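Glycosyl hydrolases family 31 family protein (Aspergillus niger, PDB 6DRU) catalyses the removal of alpha-xylose from the non-reducing terminal glucose of xyloglucan oligosaccharides, as a member of glycoside hydrolase family 31. Local coordinates at residues A[285-290]-A[355-360]; A[393-398]-A[482-487]. One frame throughout, in Å; residues are numbered along the deposited sequence.

How the interactions relate
Both interactions line one sugar-binding cleft in the family 31 TIM-barrel domain. Their centres are about 16 Å apart. Interaction 2 (393-398 with 482-487) forms the catalytic core around the xylose and carries the active-site residues Asp395 and Asp487. Interaction 1 (285-290 with 355-360) builds a wall of the same pocket and continues it to the neighbouring glucose and the protein surface. The two meet where Asp285 OD1 packs against Trp393 CZ3 at 3.1 Å. They also share the ligand. The side chain of Tyr286 lies about 5 Å from that of Asp395 and about 8 Å from that of Asp487.

Interaction 1: residues A[285-290]-A[355-360]; sequences DYQSWA and DSWNGS. With NAG (2-acetamido-2-deoxy-beta-D-glucopyranose), chain D; XYS (alpha-D-xylopyranose), chain N; BGC (beta-D-glucopyranose), chain F.
Trp357 meets the loop 285-290 through NE1 and CZ2 of its indole. Its CG is anti to the backbone N (chi1 -180°), which extends the ring toward Tyr286 and Gln287. NE1 donates a hydrogen bond to Gln287 OE1 at 3.3 Å. The oxygen lies in the indole plane, but the N-H comes from above the amide plane of Gln287, 59° out of it. Beyond NE1, CZ2 touches Tyr286 CE2 at 3.4 Å. The rings of Tyr286 and Trp357 meet rim to rim, with planes 29° apart. Tyr286 is sandwiched. Gln287 CG sits over the centre of one face, and xylose C5 lies over the opposite face, toward the rim. Tyr286 OH accepts a hydrogen bond from glucose O6 at 3.0 Å, and Trp357 CH2 packs on glucose C6 at 3.7 Å. The pair thus frames the sugar cleft. Asn358 is glycosylated: its ND2 is bonded to NAG C1. The amide of Gln287 passes nearby, its NE2 3.4 Å from NAG O5. A type I' turn from Trp357 to Ser360 then reverses the chain, and Gly359 takes a positive phi there. This turn joins strand 355-357 to strand 360-364, which pairs antiparallel with strand 319-328. The loop 285-290 follows strand 281-284, which pairs parallel with the same strand 319-328.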
loop_
_atom_site.group_PDB
_atom_site.type_symbol
_atom_site.label_atom_id
_atom_site.label_comp_id
_atom_site.label_asym_id
_atom_site.label_seq_id
_atom_site.Cartn_x
_atom_site.Cartn_y
_atom_site.Cartn_z
ATOM N N ASP A 285 -36.602 -2.123 -22.918
ATOM C CA ASP A 285 -35.482 -2.633 -22.136
ATOM C C ASP A 285 -34.160 -2.346 -22.852
ATOM O O ASP A 285 -34.082 -1.536 -23.778
ATOM C CB ASP A 285 -35.679 -4.121 -21.854
ATOM C CG ASP A 285 -34.899 -4.598 -20.639
ATOM O OD1 ASP A 285 -34.070 -3.821 -20.118
ATOM O OD2 ASP A 285 -35.112 -5.751 -20.208
ATOM N N TYR A 286 -33.096 -3.020 -22.418
ATOM C CA TYR A 286 -31.746 -2.766 -22.902
ATOM C C TYR A 286 -31.521 -3.450 -24.252
ATOM O O TYR A 286 -32.446 -3.978 -24.876
ATOM C CB TYR A 286 -30.719 -3.200 -21.855
ATOM C CG TYR A 286 -30.573 -4.696 -21.622
ATOM C CD1 TYR A 286 -31.625 -5.580 -21.837
ATOM C CD2 TYR A 286 -29.371 -5.221 -21.168
ATOM C CE1 TYR A 286 -31.477 -6.939 -21.615
ATOM C CE2 TYR A 286 -29.215 -6.575 -20.940
ATOM C CZ TYR A 286 -30.269 -7.431 -21.166
ATOM O OH TYR A 286 -30.112 -8.780 -20.941
ATOM N N GLN A 287 -30.270 -3.427 -24.721
ATOM C CA GLN A 287 -29.853 -4.012 -25.996
ATOM C C GLN A 287 -30.597 -3.413 -27.186
ATOM O O GLN A 287 -30.583 -3.984 -28.282
ATOM C CB GLN A 287 -30.006 -5.537 -25.985
ATOM C CG GLN A 287 -29.230 -6.233 -24.876
ATOM C CD GLN A 287 -27.725 -6.113 -25.046
ATOM O OE1 GLN A 287 -27.130 -5.084 -24.724
ATOM N NE2 GLN A 287 -27.103 -7.168 -25.557
ATOM N N SER A 288 -31.241 -2.265 -26.993
ATOM C CA SER A 288 -31.963 -1.576 -28.052
ATOM C C SER A 288 -31.112 -0.523 -28.751
ATOM O O SER A 288 -31.641 0.254 -29.551
ATOM C CB SER A 288 -33.230 -0.930 -27.487
ATOM O OG SER A 288 -32.946 -0.203 -26.303
ATOM N N TRP A 289 -29.815 -0.487 -28.471
ATOM C CA TRP A 289 -28.892 0.477 -29.049
ATOM C C TRP A 289 -27.968 -0.212 -30.044
ATOM O O TRP A 289 -27.882 -1.441 -30.107
ATOM C CB TRP A 289 -28.075 1.163 -27.950
ATOM C CG TRP A 289 -27.558 0.200 -26.924
ATOM C CD1 TRP A 289 -26.532 -0.689 -27.073
ATOM C CD2 TRP A 289 -28.048 0.026 -25.588
ATOM N NE1 TRP A 289 -26.354 -1.406 -25.913
ATOM C CE2 TRP A 289 -27.271 -0.985 -24.987
ATOM C CE3 TRP A 289 -29.067 0.627 -24.843
ATOM C CZ2 TRP A 289 -27.481 -1.407 -23.675
ATOM C CZ3 TRP A 289 -29.274 0.207 -23.542
ATOM C CH2 TRP A 289 -28.484 -0.800 -22.972
ATOM N N ALA A 290 -27.264 0.605 -30.828
ATOM C CA ALA A 290 -26.297 0.064 -31.775
ATOM C C ALA A 290 -24.993 -0.316 -31.082
ATOM O O ALA A 290 -24.429 -1.380 -31.359
ATOM C CB ALA A 290 -26.038 1.072 -32.894
ATOM N N ASP A 355 -15.132 -3.599 -16.856
ATOM C CA ASP A 355 -15.882 -4.849 -16.907
ATOM C C ASP A 355 -16.053 -5.285 -18.357
ATOM O O ASP A 355 -15.340 -4.801 -19.243
ATOM C CB ASP A 355 -17.248 -4.695 -16.226
ATOM C CG ASP A 355 -17.756 -5.997 -15.623
ATOM O OD1 ASP A 355 -17.397 -7.079 -16.139
ATOM O OD2 ASP A 355 -18.524 -5.938 -14.638
ATOM N N SER A 356 -16.997 -6.190 -18.613
ATOM C CA SER A 356 -17.291 -6.639 -19.964
ATOM C C SER A 356 -18.789 -6.869 -20.102
ATOM O O SER A 356 -19.498 -7.096 -19.119
ATOM C CB SER A 356 -16.530 -7.922 -20.325
ATOM O OG SER A 356 -16.939 -9.006 -19.509
ATOM N N TRP A 357 -19.256 -6.808 -21.345
ATOM C CA TRP A 357 -20.643 -7.076 -21.698
ATOM C C TRP A 357 -20.751 -7.079 -23.214
ATOM O O TRP A 357 -20.029 -6.343 -23.894
ATOM C CB TRP A 357 -21.603 -6.040 -21.099
ATOM C CG TRP A 357 -23.031 -6.309 -21.450
ATOM C CD1 TRP A 357 -23.807 -5.612 -22.328
ATOM C CD2 TRP A 357 -23.849 -7.375 -20.951
ATOM N NE1 TRP A 357 -25.062 -6.168 -22.397
ATOM C CE2 TRP A 357 -25.112 -7.252 -21.561
ATOM C CE3 TRP A 357 -23.638 -8.416 -20.042
ATOM C CZ2 TRP A 357 -26.159 -8.131 -21.292
ATOM C CZ3 TRP A 357 -24.678 -9.288 -19.776
ATOM C CH2 TRP A 357 -25.922 -9.140 -20.399
ATOM N N ASN A 358 -21.649 -7.920 -23.732
ATOM C CA ASN A 358 -21.922 -7.987 -25.167
ATOM C C ASN A 358 -20.664 -8.366 -25.950
ATOM O O ASN A 358 -20.451 -7.911 -27.076
ATOM C CB ASN A 358 -22.517 -6.663 -25.666
ATOM C CG ASN A 358 -23.077 -6.754 -27.072
ATOM O OD1 ASN A 358 -22.550 -6.137 -27.996
ATOM N ND2 ASN A 358 -24.148 -7.521 -27.239
ATOM N N GLY A 359 -19.818 -9.199 -25.348
ATOM C CA GLY A 359 -18.605 -9.653 -25.998
ATOM C C GLY A 359 -17.499 -8.629 -26.095
ATOM O O GLY A 359 -16.507 -8.876 -26.790
ATOM N N SER A 360 -17.631 -7.491 -25.421
ATOM C CA SER A 360 -16.634 -6.431 -25.457
ATOM C C SER A 360 -16.323 -5.976 -24.041
ATOM O O SER A 360 -17.209 -5.936 -23.182
ATOM C CB SER A 360 -17.121 -5.241 -26.292
ATOM O OG SER A 360 -17.550 -5.661 -27.575
HETATM C C1 NAG D . -24.644 -7.309 -28.609
HETATM C C2 NAG D . -24.902 -8.554 -29.433
HETATM C C3 NAG D . -25.599 -8.315 -30.726
HETATM C C4 NAG D . -26.683 -7.264 -30.617
HETATM C C5 NAG D . -26.152 -6.046 -29.902
HETATM C C6 NAG D . -27.237 -4.996 -29.799
HETATM C C7 NAG D . -23.134 -10.171 -28.834
HETATM C C8 NAG D . -21.793 -10.806 -29.136
HETATM N N2 NAG D . -23.648 -9.168 -29.696
HETATM O O3 NAG D . -26.131 -9.533 -31.196
HETATM O O4 NAG D . -27.105 -6.902 -31.909
HETATM O O5 NAG D . -25.749 -6.441 -28.618
HETATM O O6 NAG D . -27.053 -4.238 -28.625
HETATM O O7 NAG D . -23.768 -10.522 -27.860
HETATM C C1 XYS N . -30.660 -6.247 -15.905
HETATM C C2 XYS N . -31.910 -5.693 -15.261
HETATM C C3 XYS N . -33.121 -6.264 -15.964
HETATM C C4 XYS N . -33.008 -6.019 -17.453
HETATM C C5 XYS N . -31.666 -6.517 -17.944
HETATM O O1 XYS N . -30.668 -7.652 -15.807
HETATM O O2 XYS N . -31.937 -6.041 -13.898
HETATM O O3 XYS N . -34.290 -5.650 -15.472
HETATM O O4 XYS N . -34.037 -6.711 -18.120
HETATM O O5 XYS N . -30.624 -5.859 -17.258
HETATM C C2 BGC F . -26.195 -12.196 -16.085
HETATM C C3 BGC F . -25.775 -10.954 -15.378
HETATM C C4 BGC F . -26.210 -9.722 -16.192
HETATM C C5 BGC F . -27.670 -9.815 -16.538
HETATM C C6 BGC F . -28.056 -8.659 -17.450
HETATM C C1 BGC F . -27.681 -12.119 -16.317
HETATM O O2 BGC F . -25.878 -13.361 -15.291
HETATM O O3 BGC F . -24.401 -10.961 -15.227
HETATM O O4 BGC F . -25.993 -8.551 -15.437
HETATM O O5 BGC F . -27.937 -11.031 -17.208
HETATM O O6 BGC F . -29.275 -8.954 -18.099
#

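Interaction 2: residues A[393-398]-A[482-487]; sequences WIDQAD and MIWSGD. With XYS (alpha-D-xylopyranose), chain N; BGC (beta-D-glucopyranose), chain F.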
loop_
_atom_site.group_PDB
_atom_site.type_symbol
_atom_site.label_atom_id
_atom_site.label_comp_id
_atom_site.label_asym_id
_atom_site.label_seq_id
_atom_site.Cartn_x
_atom_site.Cartn_y
_atom_site.Cartn_z
ATOM N N TRP A 393 -34.771 4.493 -17.661
ATOM C CA TRP A 393 -34.480 3.293 -16.884
ATOM C C TRP A 393 -32.963 3.176 -16.774
ATOM O O TRP A 393 -32.299 2.697 -17.698
ATOM C CB TRP A 393 -35.099 2.067 -17.551
ATOM C CG TRP A 393 -34.989 0.805 -16.761
ATOM C CD1 TRP A 393 -34.489 0.666 -15.502
ATOM C CD2 TRP A 393 -35.397 -0.504 -17.178
ATOM N NE1 TRP A 393 -34.557 -0.647 -15.111
ATOM C CE2 TRP A 393 -35.111 -1.386 -16.122
ATOM C CE3 TRP A 393 -35.975 -1.012 -18.346
ATOM C CZ2 TRP A 393 -35.383 -2.751 -16.193
ATOM C CZ3 TRP A 393 -36.247 -2.367 -18.415
ATOM C CH2 TRP A 393 -35.949 -3.221 -17.345
ATOM N N ILE A 394 -32.416 3.628 -15.647
ATOM C CA ILE A 394 -30.967 3.648 -15.438
ATOM C C ILE A 394 -30.588 2.348 -14.739
ATOM O O ILE A 394 -30.526 2.259 -13.512
ATOM C CB ILE A 394 -30.516 4.887 -14.676
ATOM C CG1 ILE A 394 -31.553 5.273 -13.617
ATOM C CG2 ILE A 394 -30.282 5.999 -15.659
ATOM C CD1 ILE A 394 -31.150 6.456 -12.762
ATOM N N ASP A 395 -30.312 1.333 -15.544
ATOM C CA ASP A 395 -30.086 -0.023 -15.081
ATOM C C ASP A 395 -28.592 -0.302 -14.969
ATOM O O ASP A 395 -27.774 0.318 -15.654
ATOM C CB ASP A 395 -30.747 -1.008 -16.049
ATOM C CG ASP A 395 -30.622 -2.447 -15.607
ATOM O OD1 ASP A 395 -30.373 -3.304 -16.480
ATOM O OD2 ASP A 395 -30.745 -2.717 -14.394
ATOM N N GLN A 396 -28.244 -1.228 -14.073
ATOM C CA GLN A 396 -26.891 -1.785 -13.989
ATOM C C GLN A 396 -25.849 -0.720 -13.660
ATOM O O GLN A 396 -24.729 -0.743 -14.175
ATOM C CB GLN A 396 -26.524 -2.522 -15.278
ATOM C CG GLN A 396 -27.228 -3.848 -15.420
ATOM C CD GLN A 396 -26.330 -5.012 -15.077
ATOM O OE1 GLN A 396 -25.217 -5.117 -15.585
ATOM N NE2 GLN A 396 -26.807 -5.893 -14.206
ATOM N N ALA A 397 -26.212 0.218 -12.790
ATOM C CA ALA A 397 -25.324 1.304 -12.389
ATOM C C ALA A 397 -24.937 1.196 -10.916
ATOM O O ALA A 397 -24.924 2.189 -10.185
ATOM C CB ALA A 397 -25.967 2.658 -12.673
ATOM N N ASP A 398 -24.607 -0.018 -10.468
ATOM C CA ASP A 398 -24.240 -0.217 -9.071
ATOM C C ASP A 398 -22.908 0.443 -8.737
ATOM O O ASP A 398 -22.712 0.900 -7.603
ATOM C CB ASP A 398 -24.191 -1.711 -8.747
ATOM C CG ASP A 398 -25.555 -2.378 -8.848
ATOM O OD1 ASP A 398 -25.999 -2.668 -9.981
ATOM O OD2 ASP A 398 -26.185 -2.612 -7.794
ATOM N N MET A 482 -37.402 5.816 -8.599
ATOM C CA MET A 482 -37.913 4.671 -7.860
ATOM C C MET A 482 -36.912 3.525 -7.925
ATOM O O MET A 482 -36.264 3.308 -8.954
ATOM C CB MET A 482 -39.273 4.221 -8.405
ATOM C CG MET A 482 -39.244 3.727 -9.841
ATOM S SD MET A 482 -40.859 3.195 -10.439
ATOM C CE MET A 482 -41.553 4.757 -10.973
ATOM N N ILE A 483 -36.784 2.800 -6.819
ATOM C CA ILE A 483 -35.851 1.685 -6.704
ATOM C C ILE A 483 -36.629 0.391 -6.889
ATOM O O ILE A 483 -37.764 0.265 -6.414
ATOM C CB ILE A 483 -35.141 1.707 -5.335
ATOM C CG1 ILE A 483 -34.448 3.051 -5.102
ATOM C CG2 ILE A 483 -34.129 0.578 -5.233
ATOM C CD1 ILE A 483 -33.329 3.341 -6.062
ATOM N N TRP A 484 -36.027 -0.577 -7.580
ATOM C CA TRP A 484 -36.620 -1.898 -7.708
ATOM C C TRP A 484 -35.594 -2.946 -7.300
ATOM O O TRP A 484 -34.384 -2.719 -7.381
ATOM C CB TRP A 484 -37.167 -2.151 -9.131
ATOM C CG TRP A 484 -36.282 -2.916 -10.069
ATOM C CD1 TRP A 484 -36.317 -4.259 -10.308
ATOM C CD2 TRP A 484 -35.272 -2.383 -10.934
ATOM N NE1 TRP A 484 -35.377 -4.600 -11.249
ATOM C CE2 TRP A 484 -34.721 -3.466 -11.650
ATOM C CE3 TRP A 484 -34.770 -1.098 -11.164
ATOM C CZ2 TRP A 484 -33.696 -3.304 -12.579
ATOM C CZ3 TRP A 484 -33.752 -0.940 -12.088
ATOM C CH2 TRP A 484 -33.224 -2.037 -12.780
ATOM N N SER A 485 -36.093 -4.096 -6.848
ATOM C CA SER A 485 -35.284 -5.067 -6.121
ATOM C C SER A 485 -34.301 -5.838 -6.995
ATOM O O SER A 485 -33.612 -6.719 -6.469
ATOM C CB SER A 485 -36.198 -6.048 -5.388
ATOM O OG SER A 485 -37.050 -6.723 -6.296
ATOM N N GLY A 486 -34.212 -5.554 -8.289
ATOM C CA GLY A 486 -33.199 -6.188 -9.113
ATOM C C GLY A 486 -33.598 -7.565 -9.620
ATOM O O GLY A 486 -34.772 -7.953 -9.631
ATOM N N ASP A 487 -32.582 -8.316 -10.041
ATOM C CA ASP A 487 -32.786 -9.605 -10.694
ATOM C C ASP A 487 -33.119 -10.678 -9.664
ATOM O O ASP A 487 -32.288 -11.012 -8.812
ATOM C CB ASP A 487 -31.545 -9.993 -11.490
ATOM C CG ASP A 487 -31.311 -9.087 -12.679
ATOM O OD1 ASP A 487 -32.177 -8.228 -12.947
ATOM O OD2 ASP A 487 -30.264 -9.233 -13.343
HETATM C C1 XYS N . -30.660 -6.247 -15.905
HETATM C C2 XYS N . -31.910 -5.693 -15.261
HETATM C C3 XYS N . -33.121 -6.264 -15.964
HETATM C C4 XYS N . -33.008 -6.019 -17.453
HETATM C C5 XYS N . -31.666 -6.517 -17.944
HETATM O O1 XYS N . -30.668 -7.652 -15.807
HETATM O O2 XYS N . -31.937 -6.041 -13.898
HETATM O O3 XYS N . -34.290 -5.650 -15.472
HETATM O O4 XYS N . -34.037 -6.711 -18.120
HETATM O O5 XYS N . -30.624 -5.859 -17.258
HETATM C C2 BGC F . -26.195 -12.196 -16.085
HETATM C C3 BGC F . -25.775 -10.954 -15.378
HETATM C C4 BGC F . -26.210 -9.722 -16.192
HETATM C C5 BGC F . -27.670 -9.815 -16.538
HETATM C C6 BGC F . -28.056 -8.659 -17.450
HETATM C C1 BGC F . -27.681 -12.119 -16.317
HETATM O O2 BGC F . -25.878 -13.361 -15.291
HETATM O O3 BGC F . -24.401 -10.961 -15.227
HETATM O O4 BGC F . -25.993 -8.551 -15.437
HETATM O O5 BGC F . -27.937 -11.031 -17.208
HETATM O O6 BGC F . -29.275 -8.954 -18.099
#
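Trp393 and Trp484 meet in an offset edge-to-face pair inside the (beta/alpha)8, or TIM, barrel. They stand on strands 391-394 and 481-484, which flank strand 467-469 in the parallel sheet. The Trp393 edge points to the face of the Trp484 six-membered ring, with ring centroids 4.8 Å apart and planes at 69°. Its pyrrole side, NE1 and CD1, approaches CH2 and CZ3 of Trp484. Asp395 comes to the outer rim of Trp484, where OD2 lies near CH2 at the ring edge. The carboxylate is turned 42° from the indole plane.

The xylose touches both tryptophans and both aspartates. Trp393 CZ2 is 3.2 Å from xylose O3, and xylose O2 lies at the edge of the Trp484 ring, 3.5 Å from Trp484 CZ2. Asp395 has CG anti to its backbone N (chi1 -177°), and its OD1 reaches to 3.0 Å from the anomeric carbon C1. That position is consistent with the nucleophile of a retaining family 31 enzyme. Asp487, probably the proton donor, is hydrogen-bonded through OD2 to xylose O1 at 3.0 Å. Its OD1 is hydrogen-bonded to xylose O2. The two carboxylates do not touch: Asp395 OD2 and Asp487 OD1 are 5.9 Å apart.

Further residues position these side chains. His557 packs edge-to-face with Trp393, and Arg555 makes a cation-pi contact with Trp484. Trp325 NE1 makes a weak hydrogen bond to Asp395 OD1, while Arg470 forms a salt bridge with Asp398. His557 and Arg470 also hydrogen-bond the xylose. At Asp487, the backbone N is hydrogen-bonded to the side-chain oxygen OD1 of Asn173.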